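Local coordinates for protein glutamate racemase (Campylobacter jejuni, PDB 3UHF) that belongs to the Asp/Glu/hydantoin racemase family of alpha/beta proteins and holds D-glutamic acid in a pocket between its two parallel beta sheets, at residues 28-33 against 80-85; 125-130 against 221-226; 147-152 against 201-206. One frame throughout, in Å; residues are numbered along the deposited sequence. Where two conformers were deposited one is given.

Interaction 1 belongs to the five-stranded parallel sheet, where strand 26-31 is the central strand; interactions 2 and 3 both use the four-stranded parallel sheet, on its neighbouring strands 223-226 and 199-202. Along the chain interaction 1 closes first, and interaction 3 is nested within the loop closed by interaction 2. Centres of interactions 2 and 3 are about 14 Å apart, and the backbones of Leu-202 and Ile-225 are hydrogen-bonded. Interactions 1 and 3 have centres about 22 Å apart yet meet at Asp-31 and Thr-205, both contributing to the D-glutamic acid pocket. The ligand is therefore held by elements from both sheets, while interaction 2 packs a helix end farther from it.

Interaction 1 of 3, residues 28-33 against 80-85; sequences GVFDSG and DFFEQF. With DGL (D-glutamic acid), chain C.
The ring of Phe-82, in helix 68-82, spans three successive residues of strand 26-31. Its CE2 comes to 3.5 Å from Gly-28 CA, an approach made directly to the backbone because Gly-28 has no side chain. Farther round, CZ meets Val-29 O at 3.5 Å, the carbonyl oxygen lying near the ring plane at its edge. On the other flank CE1 touches Phe-30 CB at 3.8 Å; the rest of the Phe-30 side chain leads away, and the side chain also touches Cys-75 and Ala-78 of the same helix.

From the last strand residue, Asp-31, onward the contacts turn polar. Gly-33 N donates to Asp-31 OD2 (2.9 Å, N-H...O 156°), closing an Asx turn in which the donor stands well above the carboxylate plane; Asp-31 OD1 is 3.0 Å from the amino N of D-glutamic acid. Ser-32 OG, placed between its own backbone N and carbonyl carbon (chi1 61°), donates to ligand OE1 at 2.6 Å and accepts from ligand N at 3.1 Å. With no hydrogen bond between the two segments, helix and strand are joined here by van der Waals packing, and the side-chain hydrogen bonds of 28-33 are made by Asp-31 and Ser-32, near the ligand.

Interaction 2 of 3, residues 125-130 against 221-226; sequences IKALHD and KTKLIH
Beside the meeting of Lys-223 NZ with Ala-127 O, the His-129 imidazole turns an edge to Lys-126 O, which lies in the ring plane; neither segment places a group over a face of this ring. The edge contact is a weak hydrogen bond from ND1 to Lys-126 O, 3.4 Å long but nearly straight at 169°. The next carbonyl along, Ala-127 O, accepts a weak hydrogen bond from Lys-223 NZ at 3.3 Å. The lysine gets there with its chain extended beyond CG, which starts beside the backbone N (chi1 -62°), carrying the ammonium across to the helix end. On the way its CD passes 4.4 Å from Ala-127 CB, adding little apolar contact.

Ala-127 CB points at the strand and touches Ile-225 CD1 at 3.9 Å, the apolar half of the contact. This is helix-on-sheet packing in an alpha/beta fold: helix 117-128 lies against strand 223-226, the outermost strand on one side of a four-stranded parallel sheet, and Ile-225 also packs on Ala-123 and Thr-124 of that helix. His-129 is the first residue past the helix; its phi is positive (43°), yet its N still bonds Ile-125 O at 2.7 Å. An ammonium group close to the carbonyl end of a helix is probably favourable electrostatically. Farther along the strand His-226 leads into helix 227-238 as its N-cap, with ND1 accepting from Asp-229 N. Lys-126, on another side of helix 117-128, forms salt bridges with Glu-122 and with Glu-237 of helix 227-238.

Interaction 3 of 3, residues 147-152 against 201-206; sequences EEYQKR and ILACTH. With DGL (D-glutamic acid), chain C.
Thr-205 OG1 is held by two partners: the amino N of D-glutamic acid donates to it at 2.9 Å, and His-206 ND1 is hydrogen-bonded to it at 3.0 Å, with either atom a possible donor. Its position between the backbone N and carbonyl carbon (chi1 51°) lets the side chain face the ligand together with its own backbone N. That N donates to ligand O, a nearly straight bond of 2.9 Å and 170°, so one residue grips both the amino group and the alpha-carboxylate. Cys-204 SG lies 3.6 Å from ligand CB, and ligand CG lies 3.5 Å from His-206 CE1, oblique to the imidazole ring; NE2 of that ring is hydrogen-bonded to Glu-174.

Behind this loop the two segments meet through Tyr-149. Its CG sits beside the backbone N (chi1 -81°), sending the ring toward Ile-201 and Ala-203. Ala-203 CB lies against the hydroxyl end of the ring, 3.5 Å from each of Tyr-149 CE1, CZ and OH. CE2 touches Ile-201 CG2 at 4.0 Å, so the phenol rests obliquely on two small apolar surfaces. Tyr-149 OH is hydrogen-bonded to Asn-95 ND2; because Asn-95 N also bonds the ligand, the tyrosine acts as a second-shell residue that probably helps position Asn-95. The chain carrying these apolar groups makes successive inverse gamma turns at Leu-202 and Ala-203, leading from strand into pocket loop.

In the fold, strand 199-202 runs between strands 135-139 and 223-226. Tyr-149 of helix 148-155 also touches Val-137 of strand 135-139, as do Ile-201 and Ala-203. Tyr-149 is wedged there against Ile-117 and Val-121, while Ile-201 touches Thr-124, so that helix 117-128 packs alongside both segments.

Interaction 1 of 3, residues 28-33 against 80-85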
loop_
_atom_site.group_PDB
_atom_site.type_symbol
_atom_site.label_atom_id
_atom_site.label_comp_id
_atom_site.label_asym_id
_atom_site.label_seq_id
_atom_site.Cartn_x
_atom_site.Cartn_y
_atom_site.Cartn_z
ATOM N N GLY A 28 -1.248 -13.780 -3.213
ATOM C CA GLY A 28 -2.026 -12.801 -3.940
ATOM C C GLY A 28 -1.736 -11.413 -3.403
ATOM O O GLY A 28 -1.444 -11.241 -2.214
ATOM N N VAL A 29 -1.796 -10.428 -4.291
ATOM C CA VAL A 29 -1.718 -9.027 -3.913
ATOM C C VAL A 29 -2.922 -8.323 -4.496
ATOM O O VAL A 29 -3.147 -8.375 -5.700
ATOM C CB VAL A 29 -0.425 -8.368 -4.422
ATOM C CG1 VAL A 29 -0.462 -6.858 -4.172
ATOM C CG2 VAL A 29 0.793 -8.999 -3.741
ATOM N N PHE A 30 -3.714 -7.690 -3.640
ATOM C CA PHE A 30 -4.891 -6.971 -4.113
ATOM C C PHE A 30 -4.736 -5.458 -3.976
ATOM O O PHE A 30 -4.255 -4.962 -2.955
ATOM C CB PHE A 30 -6.149 -7.401 -3.353
ATOM C CG PHE A 30 -7.353 -6.538 -3.668
ATOM C CD1 PHE A 30 -7.923 -6.571 -4.929
ATOM C CD2 PHE A 30 -7.876 -5.673 -2.722
ATOM C CE1 PHE A 30 -9.019 -5.755 -5.240
ATOM C CE2 PHE A 30 -8.964 -4.864 -3.020
ATOM C CZ PHE A 30 -9.538 -4.914 -4.282
ATOM N N ASP A 31 -5.174 -4.721 -4.997
ATOM C CA ASP A 31 -5.253 -3.276 -4.882
ATOM C C ASP A 31 -6.492 -2.759 -5.617
ATOM O O ASP A 31 -7.063 -3.461 -6.449
ATOM C CB ASP A 31 -3.999 -2.606 -5.438
ATOM C CG ASP A 31 -4.052 -1.087 -5.323
ATOM O OD1 ASP A 31 -4.237 -0.587 -4.192
ATOM O OD2 ASP A 31 -3.938 -0.404 -6.361
ATOM N N SER A 32 -6.910 -1.544 -5.296
ATOM C CA SER A 32 -8.046 -0.934 -5.985
ATOM C C SER A 32 -7.747 -0.713 -7.460
ATOM O O SER A 32 -8.656 -0.677 -8.281
ATOM C CB SER A 32 -8.419 0.396 -5.329
ATOM O OG SER A 32 -7.338 1.319 -5.408
ATOM N N GLY A 33 -6.473 -0.566 -7.809
ATOM C CA GLY A 33 -6.130 -0.315 -9.200
ATOM C C GLY A 33 -4.674 -0.575 -9.526
ATOM O O GLY A 33 -4.170 -1.666 -9.268
ATOM N N ASP A 80 -13.274 -13.355 -3.392
ATOM C CA ASP A 80 -13.894 -14.366 -4.245
ATOM C C ASP A 80 -13.061 -14.634 -5.496
ATOM O O ASP A 80 -12.854 -15.781 -5.868
ATOM C CB ASP A 80 -15.299 -13.942 -4.667
ATOM C CG ASP A 80 -16.298 -14.006 -3.537
ATOM O OD1 ASP A 80 -16.001 -14.629 -2.502
ATOM O OD2 ASP A 80 -17.395 -13.432 -3.702
ATOM N N PHE A 81 -12.584 -13.569 -6.137
ATOM C CA PHE A 81 -11.760 -13.700 -7.335
ATOM C C PHE A 81 -10.517 -14.538 -7.082
ATOM O O PHE A 81 -10.123 -15.351 -7.916
ATOM C CB PHE A 81 -11.333 -12.329 -7.870
ATOM C CG PHE A 81 -10.357 -12.411 -9.009
ATOM C CD1 PHE A 81 -10.805 -12.641 -10.304
ATOM C CD2 PHE A 81 -8.994 -12.276 -8.789
ATOM C CE1 PHE A 81 -9.911 -12.730 -11.358
ATOM C CE2 PHE A 81 -8.094 -12.366 -9.837
ATOM C CZ PHE A 81 -8.552 -12.594 -11.123
ATOM N N PHE A 82 -9.900 -14.329 -5.923
ATOM C CA PHE A 82 -8.641 -14.979 -5.591
ATOM C C PHE A 82 -8.794 -16.456 -5.259
ATOM O O PHE A 82 -7.834 -17.224 -5.346
ATOM C CB PHE A 82 -7.977 -14.263 -4.415
ATOM C CG PHE A 82 -7.071 -13.150 -4.826
ATOM C CD1 PHE A 82 -7.451 -11.833 -4.658
ATOM C CD2 PHE A 82 -5.842 -13.421 -5.403
ATOM C CE1 PHE A 82 -6.619 -10.806 -5.045
ATOM C CE2 PHE A 82 -5.007 -12.390 -5.788
ATOM C CZ PHE A 82 -5.399 -11.087 -5.612
ATOM N N GLU A 83 -9.999 -16.863 -4.881
ATOM C CA GLU A 83 -10.177 -18.218 -4.364
ATOM C C GLU A 83 -9.951 -19.293 -5.427
ATOM O O GLU A 83 -9.816 -20.471 -5.104
ATOM C CB GLU A 83 -11.533 -18.379 -3.665
ATOM C CG GLU A 83 -12.692 -18.730 -4.569
ATOM C CD GLU A 83 -13.979 -18.949 -3.789
ATOM O OE1 GLU A 83 -14.050 -18.494 -2.626
ATOM O OE2 GLU A 83 -14.914 -19.579 -4.333
ATOM N N GLN A 84 -9.877 -18.879 -6.689
ATOM C CA GLN A 84 -9.600 -19.799 -7.784
ATOM C C GLN A 84 -8.106 -20.108 -7.915
ATOM O O GLN A 84 -7.718 -20.981 -8.691
ATOM C CB GLN A 84 -10.119 -19.222 -9.103
ATOM C CG GLN A 84 -9.358 -17.996 -9.573
ATOM C CD GLN A 84 -9.968 -17.344 -10.808
ATOM O OE1 GLN A 84 -9.876 -17.877 -11.917
ATOM N NE2 GLN A 84 -10.590 -16.184 -10.621
ATOM N N PHE A 85 -7.271 -19.409 -7.151
ATOM C CA PHE A 85 -5.821 -19.479 -7.357
ATOM C C PHE A 85 -5.020 -20.331 -6.367
ATOM O O PHE A 85 -3.854 -20.635 -6.624
ATOM C CB PHE A 85 -5.222 -18.069 -7.427
ATOM C CG PHE A 85 -5.586 -17.324 -8.677
ATOM C CD1 PHE A 85 -5.011 -17.664 -9.890
ATOM C CD2 PHE A 85 -6.506 -16.292 -8.645
ATOM C CE1 PHE A 85 -5.347 -16.988 -11.044
ATOM C CE2 PHE A 85 -6.843 -15.612 -9.798
ATOM C CZ PHE A 85 -6.262 -15.963 -10.998
HETATM N N DGL C . -5.085 2.236 -3.488
HETATM C CA DGL C . -5.612 3.404 -2.776
HETATM C C DGL C . -4.894 3.575 -1.446
HETATM O O DGL C . -3.788 3.054 -1.247
HETATM C CB DGL C . -5.436 4.676 -3.606
HETATM C CG DGL C . -6.329 4.716 -4.845
HETATM C CD DGL C . -7.791 4.635 -4.459
HETATM O OE1 DGL C . -8.397 3.554 -4.635
HETATM O OE2 DGL C . -8.320 5.642 -3.942
HETATM O OXT DGL C . -5.395 4.267 -0.569
#

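Interaction 2 of 3, residues 125-130 against 221-226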
loop_
_atom_site.group_PDB
_atom_site.type_symbol
_atom_site.label_atom_id
_atom_site.label_comp_id
_atom_site.label_asym_id
_atom_site.label_seq_id
_atom_site.Cartn_x
_atom_site.Cartn_y
_atom_site.Cartn_z
ATOM N N ILE A 125 7.522 3.704 13.976
ATOM C CA ILE A 125 8.086 3.569 15.318
ATOM C C ILE A 125 9.567 3.162 15.278
ATOM O O ILE A 125 10.390 3.705 16.018
ATOM C CB ILE A 125 7.261 2.577 16.161
ATOM C CG1 ILE A 125 5.863 3.163 16.415
ATOM C CG2 ILE A 125 7.981 2.257 17.471
ATOM C CD1 ILE A 125 4.907 2.203 17.098
ATOM N N LYS A 126 9.922 2.231 14.400
ATOM C CA LYS A 126 11.328 1.859 14.258
ATOM C C LYS A 126 12.187 3.033 13.782
ATOM O O LYS A 126 13.324 3.196 14.225
ATOM C CB LYS A 126 11.494 0.711 13.276
ATOM C CG LYS A 126 11.040 -0.656 13.775
ATOM C CD LYS A 126 11.394 -1.692 12.708
ATOM C CE LYS A 126 10.816 -3.063 13.004
ATOM N NZ LYS A 126 10.838 -3.893 11.765
ATOM N N ALA A 127 11.640 3.840 12.876
ATOM C CA ALA A 127 12.384 4.949 12.298
ATOM C C ALA A 127 12.577 6.089 13.300
ATOM O O ALA A 127 13.628 6.725 13.329
ATOM C CB ALA A 127 11.679 5.466 11.041
ATOM N N LEU A 128 11.554 6.349 14.113
ATOM C CA LEU A 128 11.586 7.461 15.063
ATOM C C LEU A 128 12.070 7.067 16.457
ATOM O O LEU A 128 12.869 7.793 17.064
ATOM C CB LEU A 128 10.197 8.093 15.191
ATOM C CG LEU A 128 9.612 8.753 13.943
ATOM C CD1 LEU A 128 8.247 9.335 14.290
ATOM C CD2 LEU A 128 10.559 9.833 13.445
ATOM N N HIS A 129 11.567 5.939 16.958
ATOM C CA HIS A 129 11.902 5.414 18.290
ATOM C C HIS A 129 11.920 6.517 19.346
ATOM O O HIS A 129 12.821 6.595 20.185
ATOM C CB HIS A 129 13.218 4.618 18.271
ATOM C CG HIS A 129 14.376 5.385 17.723
ATOM N ND1 HIS A 129 14.729 5.350 16.391
ATOM C CD2 HIS A 129 15.253 6.222 18.323
ATOM C CE1 HIS A 129 15.777 6.131 16.194
ATOM N NE2 HIS A 129 16.109 6.679 17.349
ATOM N N ASP A 130 10.907 7.377 19.265
ATOM C CA ASP A 130 10.741 8.497 20.179
ATOM C C ASP A 130 9.313 9.004 20.009
ATOM O O ASP A 130 8.986 9.610 18.984
ATOM C CB ASP A 130 11.752 9.597 19.842
ATOM C CG ASP A 130 11.663 10.789 20.778
ATOM O OD1 ASP A 130 10.694 10.875 21.559
ATOM O OD2 ASP A 130 12.569 11.647 20.720
ATOM N N LYS A 221 15.014 16.706 7.051
ATOM C CA LYS A 221 14.654 16.343 8.420
ATOM C C LYS A 221 13.508 15.330 8.422
ATOM O O LYS A 221 13.223 14.687 9.433
ATOM C CB LYS A 221 14.300 17.585 9.248
ATOM C CG LYS A 221 12.817 17.871 9.376
ATOM C CD LYS A 221 12.309 17.612 10.792
ATOM C CE LYS A 221 11.829 18.901 11.458
ATOM N NZ LYS A 221 11.159 18.647 12.768
ATOM N N THR A 222 12.862 15.177 7.272
ATOM C CA THR A 222 11.684 14.329 7.184
ATOM C C THR A 222 11.983 12.950 6.598
ATOM O O THR A 222 12.382 12.831 5.440
ATOM C CB THR A 222 10.594 15.002 6.339
ATOM O OG1 THR A 222 10.192 16.218 6.973
ATOM C CG2 THR A 222 9.398 14.093 6.213
ATOM N N LYS A 223 11.786 11.907 7.398
ATOM C CA LYS A 223 11.941 10.542 6.907
ATOM C C LYS A 223 10.649 10.058 6.261
ATOM O O LYS A 223 9.579 10.167 6.852
ATOM C CB LYS A 223 12.334 9.610 8.057
ATOM C CG LYS A 223 13.666 9.957 8.696
ATOM C CD LYS A 223 13.988 8.993 9.832
ATOM C CE LYS A 223 15.403 9.200 10.356
ATOM N NZ LYS A 223 15.820 8.045 11.194
ATOM N N LEU A 224 10.740 9.526 5.044
ATOM C CA LEU A 224 9.553 9.028 4.366
ATOM C C LEU A 224 9.360 7.551 4.702
ATOM O O LEU A 224 10.306 6.763 4.633
ATOM C CB LEU A 224 9.651 9.224 2.845
ATOM C CG LEU A 224 9.216 10.581 2.274
ATOM C CD1 LEU A 224 10.040 11.694 2.877
ATOM C CD2 LEU A 224 9.378 10.574 0.763
ATOM N N ILE A 225 8.138 7.194 5.087
ATOM C CA ILE A 225 7.797 5.811 5.394
ATOM C C ILE A 225 7.030 5.205 4.222
ATOM O O ILE A 225 5.914 5.617 3.927
ATOM C CB ILE A 225 6.949 5.700 6.693
ATOM C CG1 ILE A 225 7.600 6.486 7.837
ATOM C CG2 ILE A 225 6.730 4.245 7.054
ATOM C CD1 ILE A 225 9.004 6.019 8.213
ATOM N N HIS A 226 7.638 4.222 3.559
ATOM C CA HIS A 226 7.077 3.612 2.343
ATOM C C HIS A 226 6.285 2.355 2.764
ATOM O O HIS A 226 6.816 1.494 3.472
ATOM C CB HIS A 226 8.272 3.273 1.439
ATOM C CG HIS A 226 7.927 2.729 0.088
ATOM N ND1 HIS A 226 7.350 1.492 -0.096
ATOM C CD2 HIS A 226 8.167 3.222 -1.153
ATOM C CE1 HIS A 226 7.212 1.264 -1.392
ATOM N NE2 HIS A 226 7.708 2.293 -2.054
#

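Interaction 3 of 3, residues 147-152 against 201-206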
loop_
_atom_site.group_PDB
_atom_site.type_symbol
_atom_site.label_atom_id
_atom_site.label_comp_id
_atom_site.label_asym_id
_atom_site.label_seq_id
_atom_site.Cartn_x
_atom_site.Cartn_y
_atom_site.Cartn_z
ATOM N N GLU A 147 -9.593 6.672 10.807
ATOM C CA GLU A 147 -8.815 6.914 12.024
ATOM C C GLU A 147 -7.910 5.739 12.414
ATOM O O GLU A 147 -7.419 5.669 13.543
ATOM C CB GLU A 147 -9.723 7.333 13.187
ATOM C CG GLU A 147 -10.397 8.672 12.934
ATOM C CD GLU A 147 -11.355 9.096 14.028
ATOM O OE1 GLU A 147 -11.523 8.350 15.015
ATOM O OE2 GLU A 147 -11.945 10.187 13.895
ATOM N N GLU A 148 -7.675 4.822 11.480
ATOM C CA GLU A 148 -6.880 3.638 11.818
ATOM C C GLU A 148 -5.420 3.972 12.142
ATOM O O GLU A 148 -4.868 3.464 13.132
ATOM C CB GLU A 148 -6.988 2.573 10.719
ATOM C CG GLU A 148 -8.360 1.897 10.672
ATOM C CD GLU A 148 -8.589 0.958 11.851
ATOM O OE1 GLU A 148 -9.753 0.800 12.276
ATOM O OE2 GLU A 148 -7.602 0.375 12.351
ATOM N N TYR A 149 -4.791 4.823 11.335
ATOM C CA TYR A 149 -3.409 5.208 11.630
ATOM C C TYR A 149 -3.352 5.979 12.933
ATOM O O TYR A 149 -2.471 5.737 13.762
ATOM C CB TYR A 149 -2.805 6.072 10.519
ATOM C CG TYR A 149 -2.295 5.286 9.336
ATOM C CD1 TYR A 149 -3.108 5.072 8.228
ATOM C CD2 TYR A 149 -1.008 4.766 9.324
ATOM C CE1 TYR A 149 -2.660 4.358 7.136
ATOM C CE2 TYR A 149 -0.540 4.050 8.225
ATOM C CZ TYR A 149 -1.379 3.856 7.134
ATOM O OH TYR A 149 -0.952 3.146 6.045
ATOM N N GLN A 150 -4.287 6.915 13.097
ATOM C CA GLN A 150 -4.325 7.758 14.290
ATOM C C GLN A 150 -4.457 6.912 15.555
ATOM O O GLN A 150 -3.725 7.113 16.527
ATOM C CB GLN A 150 -5.476 8.769 14.233
ATOM C CG GLN A 150 -5.398 9.797 13.103
ATOM C CD GLN A 150 -6.143 9.337 11.858
ATOM O OE1 GLN A 150 -5.931 8.226 11.387
ATOM N NE2 GLN A 150 -7.036 10.180 11.340
ATOM N N LYS A 151 -5.391 5.963 15.535
ATOM C CA LYS A 151 -5.641 5.121 16.702
ATOM C C LYS A 151 -4.447 4.241 17.051
ATOM O O LYS A 151 -4.128 4.053 18.231
ATOM C CB LYS A 151 -6.885 4.250 16.495
ATOM C CG LYS A 151 -8.216 5.003 16.611
ATOM C CD LYS A 151 -9.378 4.110 16.163
ATOM C CE LYS A 151 -10.707 4.530 16.785
ATOM N NZ LYS A 151 -11.306 5.727 16.136
ATOM N N ARG A 152 -3.801 3.686 16.036
ATOM C CA ARG A 152 -2.632 2.850 16.289
ATOM C C ARG A 152 -1.504 3.672 16.897
ATOM O O ARG A 152 -0.923 3.285 17.908
ATOM C CB ARG A 152 -2.166 2.150 15.010
ATOM C CG ARG A 152 -3.129 1.090 14.504
ATOM C CD ARG A 152 -2.578 0.379 13.272
ATOM N NE ARG A 152 -3.393 -0.778 12.904
ATOM C CZ ARG A 152 -3.258 -1.985 13.443
ATOM N NH1 ARG A 152 -2.340 -2.197 14.376
ATOM N NH2 ARG A 152 -4.040 -2.983 13.055
ATOM N N ILE A 201 4.297 9.483 6.692
ATOM C CA ILE A 201 3.834 8.169 6.286
ATOM C C ILE A 201 3.141 8.278 4.928
ATOM O O ILE A 201 2.129 8.979 4.782
ATOM C CB ILE A 201 2.882 7.516 7.305
ATOM C CG1 ILE A 201 3.538 7.472 8.701
ATOM C CG2 ILE A 201 2.570 6.102 6.849
ATOM C CD1 ILE A 201 2.693 6.762 9.767
ATOM N N LEU A 202 3.691 7.594 3.933
ATOM C CA LEU A 202 3.080 7.584 2.607
ATOM C C LEU A 202 1.950 6.559 2.615
ATOM O O LEU A 202 2.097 5.442 2.096
ATOM C CB LEU A 202 4.125 7.221 1.556
ATOM C CG LEU A 202 5.353 8.139 1.518
ATOM C CD1 LEU A 202 6.349 7.644 0.490
ATOM C CD2 LEU A 202 4.951 9.581 1.201
ATOM N N ALA A 203 0.835 6.934 3.238
ATOM C CA ALA A 203 -0.226 5.980 3.536
ATOM C C ALA A 203 -1.199 5.831 2.375
ATOM O O ALA A 203 -2.424 5.844 2.567
ATOM C CB ALA A 203 -0.972 6.408 4.814
ATOM N N CYS A 204 -0.649 5.659 1.175
ATOM C CA CYS A 204 -1.455 5.480 -0.034
ATOM C C CYS A 204 -0.549 4.863 -1.095
ATOM O O CYS A 204 0.618 5.262 -1.229
ATOM C CB CYS A 204 -1.994 6.822 -0.512
ATOM S SG CYS A 204 -2.910 6.766 -2.091
ATOM N N THR A 205 -1.073 3.885 -1.829
ATOM C CA THR A 205 -0.270 3.134 -2.793
ATOM C C THR A 205 0.414 4.045 -3.821
ATOM O O THR A 205 1.499 3.736 -4.308
ATOM C CB THR A 205 -1.132 2.118 -3.575
ATOM O OG1 THR A 205 -2.277 2.788 -4.122
ATOM C CG2 THR A 205 -1.589 0.984 -2.671
ATOM N N HIS A 206 -0.229 5.165 -4.150
ATOM C CA HIS A 206 0.276 6.022 -5.220
ATOM C C HIS A 206 1.417 6.913 -4.772
ATOM O O HIS A 206 2.165 7.440 -5.599
ATOM C CB HIS A 206 -0.847 6.924 -5.772
ATOM C CG HIS A 206 -1.907 6.183 -6.527
ATOM N ND1 HIS A 206 -2.560 5.085 -6.012
ATOM C CD2 HIS A 206 -2.453 6.411 -7.750
ATOM C CE1 HIS A 206 -3.449 4.652 -6.892
ATOM N NE2 HIS A 206 -3.401 5.436 -7.955
HETATM N N DGL C . -5.085 2.236 -3.488
HETATM C CA DGL C . -5.612 3.404 -2.776
HETATM C C DGL C . -4.894 3.575 -1.446
HETATM O O DGL C . -3.788 3.054 -1.247
HETATM C CB DGL C . -5.436 4.676 -3.606
HETATM C CG DGL C . -6.329 4.716 -4.845
HETATM C CD DGL C . -7.791 4.635 -4.459
HETATM O OE1 DGL C . -8.397 3.554 -4.635
HETATM O OE2 DGL C . -8.320 5.642 -3.942
HETATM O OXT DGL C . -5.395 4.267 -0.569
#